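Local coordinates for uncharacterized NTF2-like protein (Cytophaga hutchinsonii ATCC 33406, PDB 3F14) that is of unknown function but belongs to the NTF2-like, SnoaL-type proteins, whose curved sheet and helices often enclose a pocket for small molecules, at residues G16-V21 against N50-E55; I9-S14 against I73-K78; C24-I29 against T103-T108. All blocks are in the same frame, centred on the assembly; numbering follows the deposited sequence. Where two conformers were deposited one is given.

In the fold
The six segments follow each other along the chain as 9-14, 16-21, 24-29, 50-55, 73-78 and 103-108, so each contact ties an early piece to a later one. Their centres form a near-even triangle, 13 to 15 Å on a side. Interaction 2 lays helix 2-14 on strand 72-82; interaction 3 joins the chain after that helix to strand 103-111 of the same mixed sheet; interaction 1 sets the intervening loop against helix 42-57. Phe13 lies among them: its ring meets Phe18 of interaction 1 and Phe25 and Ile107 of interaction 3. Together they join both helices and the sheet, consistent with the cone-like shape of an NTF2-like domain.

Interaction 1: G16-V21 against N50-E55; sequences GDFPAV and NKMLPE
Leu53 reaches from helix 42-57 into the loop 16-21, where Gly16, Phe18 and Pro19 receive it. Its CB points across the line between the segments; with CG anti to the backbone N (chi1 -168°), the chain swings round and the branch ends face the loop. Leu53 CD1 rests 3.5 Å from Gly16 O. Leu53 CD2 meets Pro19 CG at 3.6 Å, apolar branch against apolar ring. Replacing Leu53 with an alanine would probably leave the Pro19 ring and Gly16 O without the methyls that fill the space between loop and helix. The loop starts from a Schellman motif that ends helix 2-14: Gly16 has a phi of 89°, a value at which a CB would press on the preceding carbonyl, so glycine suits the position. An inverse gamma turn centred on Asp17 follows, and Gly16 O lies 3.8 Å above the Phe18 ring plane, over its centre. At the ring's far end, Phe18 CZ lies 4.0 Å from SE of Met52, modelled as selenomethionine, in an oblique Met-aromatic contact. Cys49 and Met56 of helix 42-57 also touch Phe18, and Phe13 meets its ring.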
# COMPACT_ATOMS: atom_id res chain seq x y z
N GLY A 16 -10.10 -2.18 12.21
CA GLY A 16 -9.87 -1.75 13.59
C GLY A 16 -10.31 -2.67 14.68
O GLY A 16 -10.17 -2.30 15.84
N ASP A 17 -10.83 -3.83 14.33
CA ASP A 17 -11.31 -4.79 15.29
C ASP A 17 -10.16 -5.70 15.67
O ASP A 17 -10.20 -6.91 15.47
CB ASP A 17 -12.50 -5.61 14.75
CG ASP A 17 -13.21 -6.44 15.83
OD1 ASP A 17 -12.83 -6.34 17.02
OD2 ASP A 17 -14.10 -7.24 15.43
N PHE A 18 -9.14 -5.11 16.27
CA PHE A 18 -7.93 -5.85 16.58
C PHE A 18 -8.17 -7.05 17.52
O PHE A 18 -7.61 -8.13 17.27
CB PHE A 18 -6.88 -4.95 17.21
CG PHE A 18 -6.64 -3.64 16.49
CD1 PHE A 18 -6.34 -3.56 15.15
CD2 PHE A 18 -6.58 -2.47 17.22
CE1 PHE A 18 -6.05 -2.34 14.56
CE2 PHE A 18 -6.29 -1.25 16.62
CZ PHE A 18 -6.01 -1.20 15.29
N PRO A 19 -8.98 -6.88 18.57
CA PRO A 19 -9.16 -8.00 19.53
C PRO A 19 -9.66 -9.29 18.89
O PRO A 19 -9.38 -10.35 19.41
CB PRO A 19 -10.14 -7.44 20.55
CG PRO A 19 -9.94 -5.97 20.47
CD PRO A 19 -9.70 -5.68 19.04
N ALA A 20 -10.39 -9.21 17.78
CA ALA A 20 -10.85 -10.42 17.08
C ALA A 20 -9.72 -11.26 16.52
O ALA A 20 -9.93 -12.43 16.22
CB ALA A 20 -11.85 -10.05 15.93
N VAL A 21 -8.52 -10.69 16.38
CA VAL A 21 -7.43 -11.45 15.75
C VAL A 21 -6.15 -11.56 16.57
O VAL A 21 -5.16 -12.12 16.09
CB VAL A 21 -7.12 -10.91 14.31
CG1 VAL A 21 -8.34 -11.08 13.42
CG2 VAL A 21 -6.72 -9.46 14.34
N ASN A 50 -4.26 -2.36 21.82
CA ASN A 50 -5.20 -2.02 22.89
C ASN A 50 -5.18 -0.53 23.22
O ASN A 50 -6.24 0.03 23.57
CB ASN A 50 -4.99 -2.90 24.14
CG ASN A 50 -5.60 -4.29 23.98
OD1 ASN A 50 -6.56 -4.46 23.24
ND2 ASN A 50 -5.10 -5.26 24.72
N LYS A 51 -4.00 0.09 23.24
CA LYS A 51 -3.91 1.53 23.50
C LYS A 51 -4.69 2.31 22.43
O LYS A 51 -5.40 3.28 22.74
CB LYS A 51 -2.44 1.92 23.55
CG LYS A 51 -2.09 3.38 23.70
CD LYS A 51 -0.59 3.54 24.02
CE LYS A 51 -0.07 4.94 23.75
NZ LYS A 51 -1.10 6.00 24.01
N MSE A 52 -4.62 1.84 21.18
CA MSE A 52 -5.25 2.45 19.95
C MSE A 52 -6.75 2.18 19.80
O MSE A 52 -7.45 2.95 19.13
CB MSE A 52 -4.53 1.99 18.63
CG MSE A 52 -4.94 2.73 17.28
SE MSE A 52 -3.99 2.21 15.75
CE MSE A 52 -2.26 2.80 16.29
N LEU A 53 -7.25 1.10 20.40
CA LEU A 53 -8.60 0.61 20.23
C LEU A 53 -9.69 1.66 20.46
O LEU A 53 -10.61 1.76 19.62
CB LEU A 53 -8.83 -0.64 21.08
CG LEU A 53 -10.10 -1.43 20.81
CD1 LEU A 53 -10.24 -1.91 19.36
CD2 LEU A 53 -10.17 -2.60 21.79
N PRO A 54 -9.62 2.47 21.51
CA PRO A 54 -10.70 3.47 21.64
C PRO A 54 -10.79 4.43 20.46
O PRO A 54 -11.91 4.82 20.06
CB PRO A 54 -10.32 4.23 22.92
CG PRO A 54 -9.42 3.30 23.66
CD PRO A 54 -8.69 2.49 22.65
N GLU A 55 -9.66 4.84 19.89
CA GLU A 55 -9.66 5.67 18.68
C GLU A 55 -10.34 4.98 17.54
O GLU A 55 -11.07 5.60 16.78
CB GLU A 55 -8.27 6.07 18.25
CG GLU A 55 -8.33 7.16 17.21
CD GLU A 55 -6.99 7.56 16.67
OE1 GLU A 55 -6.01 6.81 16.86
OE2 GLU A 55 -6.97 8.64 16.02

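Interaction 2: I9-S14 against I73-K78; sequences IAQHFS and IVIEGK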
# COMPACT_ATOMS: atom_id res chain seq x y z
N ILE A 9 -9.27 -12.56 8.81
CA ILE A 9 -8.30 -11.98 9.75
C ILE A 9 -7.94 -10.58 9.31
O ILE A 9 -8.01 -9.64 10.10
CB ILE A 9 -7.02 -12.82 9.82
CG1 ILE A 9 -7.26 -14.16 10.50
CG2 ILE A 9 -5.93 -12.06 10.61
CD1 ILE A 9 -6.16 -15.15 10.26
N ALA A 10 -7.57 -10.44 8.05
CA ALA A 10 -7.15 -9.15 7.49
C ALA A 10 -8.28 -8.16 7.53
O ALA A 10 -8.09 -6.98 7.86
CB ALA A 10 -6.62 -9.32 6.04
N GLN A 11 -9.49 -8.57 7.15
CA GLN A 11 -10.63 -7.68 7.23
C GLN A 11 -10.85 -7.14 8.63
O GLN A 11 -11.06 -5.94 8.79
CB GLN A 11 -11.90 -8.39 6.78
CG GLN A 11 -11.98 -8.68 5.28
CD GLN A 11 -12.29 -7.44 4.45
OE1 GLN A 11 -12.87 -6.48 4.96
NE2 GLN A 11 -11.93 -7.47 3.16
N HIS A 12 -10.79 -8.01 9.63
CA HIS A 12 -10.97 -7.57 11.01
C HIS A 12 -9.89 -6.62 11.46
O HIS A 12 -10.18 -5.55 11.98
CB HIS A 12 -10.99 -8.76 11.96
CG HIS A 12 -12.30 -9.46 12.03
ND1 HIS A 12 -12.58 -10.61 11.32
CD2 HIS A 12 -13.42 -9.16 12.74
CE1 HIS A 12 -13.82 -11.01 11.61
NE2 HIS A 12 -14.34 -10.14 12.46
N PHE A 13 -8.61 -6.93 11.20
CA PHE A 13 -7.56 -6.02 11.64
C PHE A 13 -7.66 -4.67 10.92
O PHE A 13 -7.57 -3.63 11.57
CB PHE A 13 -6.15 -6.65 11.42
CG PHE A 13 -5.03 -5.85 12.07
CD1 PHE A 13 -4.47 -4.75 11.47
CD2 PHE A 13 -4.56 -6.23 13.34
CE1 PHE A 13 -3.50 -4.00 12.11
CE2 PHE A 13 -3.58 -5.52 13.97
CZ PHE A 13 -3.05 -4.38 13.38
N SER A 14 -7.87 -4.68 9.60
CA SER A 14 -7.88 -3.44 8.84
C SER A 14 -9.03 -2.51 9.25
O SER A 14 -8.92 -1.30 9.18
CB SER A 14 -7.91 -3.70 7.33
OG SER A 14 -6.58 -4.04 6.85
N ILE A 73 -1.65 -10.76 1.80
CA ILE A 73 -2.91 -10.10 1.45
C ILE A 73 -2.81 -8.58 1.69
O ILE A 73 -2.17 -8.14 2.66
CB ILE A 73 -4.16 -10.76 2.16
CG1 ILE A 73 -5.49 -10.17 1.64
CG2 ILE A 73 -4.07 -10.64 3.66
CD1 ILE A 73 -6.77 -10.81 2.22
N VAL A 74 -3.41 -7.77 0.80
CA VAL A 74 -3.35 -6.31 0.84
C VAL A 74 -4.77 -5.77 0.89
O VAL A 74 -5.59 -6.19 0.05
CB VAL A 74 -2.61 -5.76 -0.40
CG1 VAL A 74 -2.56 -4.23 -0.37
CG2 VAL A 74 -1.18 -6.39 -0.54
N ILE A 75 -5.08 -4.94 1.86
CA ILE A 75 -6.39 -4.30 1.99
C ILE A 75 -6.20 -2.80 1.91
O ILE A 75 -5.37 -2.24 2.64
CB ILE A 75 -7.08 -4.65 3.29
CG1 ILE A 75 -7.24 -6.19 3.36
CG2 ILE A 75 -8.42 -3.83 3.47
CD1 ILE A 75 -8.23 -6.76 4.41
N GLU A 76 -6.92 -2.15 1.02
CA GLU A 76 -7.06 -0.70 1.00
C GLU A 76 -8.33 -0.29 1.65
O GLU A 76 -9.35 -0.97 1.46
CB GLU A 76 -7.11 -0.21 -0.44
CG GLU A 76 -5.84 -0.53 -1.27
CD GLU A 76 -5.95 0.07 -2.67
OE1 GLU A 76 -5.82 1.32 -2.80
OE2 GLU A 76 -6.21 -0.70 -3.63
N GLY A 77 -8.34 0.83 2.32
CA GLY A 77 -9.56 1.35 2.90
C GLY A 77 -9.43 2.76 3.40
O GLY A 77 -8.39 3.42 3.15
N LYS A 78 -10.46 3.23 4.10
CA LYS A 78 -10.46 4.58 4.64
C LYS A 78 -10.97 4.59 6.06
O LYS A 78 -11.86 3.82 6.44
CB LYS A 78 -11.29 5.52 3.74
CG LYS A 78 -10.82 5.54 2.26
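Ile75 directs its two branches to successive turns of helix 9-14, one toward Ala10 and Gln11, the other toward Ser14. CG1 stands anti to the carbonyl carbon (chi1 -58°) and the chain runs on extended, which carries Ile75 CD1 to the helix backbone, 3.4 Å from Ala10 C. Ile75 CD1 also lies 3.4 Å from Ala10 CB, tighter than usual for two carbons, and alanine's short side chain is what lets the strand come this close. Ile73, two residues earlier on the same side of the strand, adds its CG2 methyl against Ala10 CB. Gln11 passes Ile75 at about a right angle: its chain starts away from the strand, bends at chi2 and lays its amide by the methyl, with Gln11 NE2 4.0 Å from Ile75 CD1. The amide oxygen accepts a hydrogen bond from Asn63 ND2, which holds the amide beside the methyl.

On the other branch, Ile75 CG2 lies 3.9 Å from Ser14 CB, and Ser14 OG is 3.6 Å from Ile75 CB. Serine suits the place, being small enough to lie against Ile75 while its buried OG is hydrogen-bonded to both Tyr97 and Asp95 of strand 88-100. Val74 and Glu76 point the opposite way, toward the second subunit. The axes of the two short segments approach to 9.2 Å and cross at -36°, consistent with the N-terminal helix packed on the curved sheet of an NTF2-like fold.

Interaction 3: C24-I29 against T103-T108; sequences CFNDII and TIKTIT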
# COMPACT_ATOMS: atom_id res chain seq x y z
N CYS A 24 -4.52 -14.83 16.48
CA CYS A 24 -3.88 -15.18 15.23
C CYS A 24 -2.50 -14.56 15.08
O CYS A 24 -1.85 -14.79 14.07
CB CYS A 24 -4.73 -14.66 14.06
SG CYS A 24 -6.45 -15.21 14.18
N PHE A 25 -2.04 -13.75 16.04
CA PHE A 25 -0.72 -13.14 15.93
C PHE A 25 0.36 -14.16 16.10
O PHE A 25 0.33 -14.98 17.04
CB PHE A 25 -0.50 -12.09 17.01
CG PHE A 25 -1.26 -10.75 16.82
CD1 PHE A 25 -2.21 -10.55 15.82
CD2 PHE A 25 -1.01 -9.72 17.70
CE1 PHE A 25 -2.84 -9.28 15.68
CE2 PHE A 25 -1.64 -8.48 17.59
CZ PHE A 25 -2.55 -8.27 16.57
N ASN A 26 1.37 -14.11 15.24
CA ASN A 26 2.58 -14.89 15.48
C ASN A 26 3.28 -14.39 16.75
O ASN A 26 3.27 -13.20 17.05
CB ASN A 26 3.48 -14.80 14.25
CG ASN A 26 4.60 -15.83 14.25
OD1 ASN A 26 5.66 -15.61 14.84
ND2 ASN A 26 4.36 -16.96 13.60
N ASP A 27 3.97 -15.28 17.45
CA ASP A 27 4.74 -14.89 18.64
C ASP A 27 5.67 -13.71 18.35
O ASP A 27 5.88 -12.88 19.24
CB ASP A 27 5.53 -16.08 19.18
CG ASP A 27 4.66 -17.08 19.89
OD1 ASP A 27 3.83 -16.65 20.72
OD2 ASP A 27 4.77 -18.28 19.58
N ILE A 28 6.24 -13.64 17.16
CA ILE A 28 7.18 -12.56 16.82
C ILE A 28 6.64 -11.63 15.74
O ILE A 28 7.38 -11.07 14.97
CB ILE A 28 8.61 -13.08 16.51
CG1 ILE A 28 8.59 -14.05 15.33
CG2 ILE A 28 9.19 -13.76 17.78
CD1 ILE A 28 10.02 -14.38 14.79
N ILE A 29 5.33 -11.49 15.71
CA ILE A 29 4.68 -10.54 14.82
C ILE A 29 5.34 -9.18 14.86
O ILE A 29 5.74 -8.70 15.90
CB ILE A 29 3.18 -10.42 15.16
CG1 ILE A 29 2.43 -9.47 14.18
CG2 ILE A 29 2.93 -9.93 16.62
CD1 ILE A 29 0.88 -9.53 14.31
N THR A 103 -0.97 -17.78 11.07
CA THR A 103 -0.60 -16.71 11.97
C THR A 103 -0.21 -15.49 11.14
O THR A 103 0.25 -15.64 10.00
CB THR A 103 0.55 -17.09 12.93
OG1 THR A 103 1.78 -17.18 12.19
CG2 THR A 103 0.18 -18.42 13.67
N ILE A 104 -0.43 -14.31 11.72
CA ILE A 104 0.03 -13.06 11.08
C ILE A 104 1.48 -12.91 11.47
O ILE A 104 1.79 -12.77 12.68
CB ILE A 104 -0.71 -11.81 11.54
CG1 ILE A 104 -2.23 -11.94 11.32
CG2 ILE A 104 -0.14 -10.61 10.82
CD1 ILE A 104 -3.00 -10.73 11.90
N LYS A 105 2.37 -12.92 10.48
CA LYS A 105 3.78 -12.75 10.72
C LYS A 105 4.22 -11.28 10.71
O LYS A 105 4.95 -10.80 11.60
CB LYS A 105 4.59 -13.56 9.70
CG LYS A 105 6.04 -13.67 10.01
CD LYS A 105 6.31 -14.49 11.27
CE LYS A 105 7.81 -14.72 11.54
NZ LYS A 105 8.43 -15.49 10.43
N THR A 106 3.73 -10.56 9.72
CA THR A 106 3.98 -9.12 9.62
C THR A 106 2.76 -8.40 9.10
O THR A 106 1.99 -8.94 8.30
CB THR A 106 5.18 -8.75 8.74
OG1 THR A 106 4.90 -9.08 7.38
CG2 THR A 106 6.45 -9.50 9.16
N ILE A 107 2.59 -7.15 9.57
CA ILE A 107 1.63 -6.19 9.07
C ILE A 107 2.43 -4.94 8.71
O ILE A 107 3.24 -4.50 9.51
CB ILE A 107 0.53 -5.83 10.08
CG1 ILE A 107 -0.07 -7.10 10.69
CG2 ILE A 107 -0.52 -4.92 9.36
CD1 ILE A 107 -1.09 -6.83 11.80
N THR A 108 2.23 -4.40 7.50
CA THR A 108 2.84 -3.13 7.08
C THR A 108 1.72 -2.17 6.70
O THR A 108 0.91 -2.53 5.84
CB THR A 108 3.79 -3.35 5.90
OG1 THR A 108 4.75 -4.37 6.21
CG2 THR A 108 4.54 -2.03 5.56
O HOH W 1 7.63 -11.30 12.24
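Parallel pairing between Phe25 and Ile104 lasts for a single bridge before the chain turns a corner at Asp27 and Ile28. Ile104 is gripped at both backbone ends: its N donates to Cys24 O (2.8 Å) and its O accepts from Asn26 N (2.9 Å). Beyond the corner Ile29 returns to the strand with a CA-H...O contact to Lys105 O, and a water donates to both this oxygen and Ile28 O.

Asn26 uses both ends of its amide. Its ND2 donates almost straight to Thr103 OG1 (2.9 Å, 175°), which lies in the amide plane; OD1 accepts from Ile28 N in an Asx turn that reinforces the type I turn from Asn26 to Ile29. Thr103 OG1 is also hydrogen-bonded to Glu100 O, which gives the hydroxyl a second partner. Alongside Asn26 runs Lys105, whose CD is 3.7 Å from Asn26 CG; the bends at chi2 and chi4 take its ammonium to a salt bridge with Glu100, while CE touches Ile28.

On the buried side Ile29 CD1 sits 3.5 Å above the Phe25 ring plane, toward the rim, and 3.8 Å from Ile104 CG2. Ile104 CD1 approaches the same ring obliquely. Ile9 of helix 2-14 packs on Ile104, and Phe13 on Phe25 and Ile107. Against the neighbouring strand 88-100, Lys105 and Thr106 together face Arg98, a classic beta bulge, consistent with the strong curvature of an NTF2-like sheet.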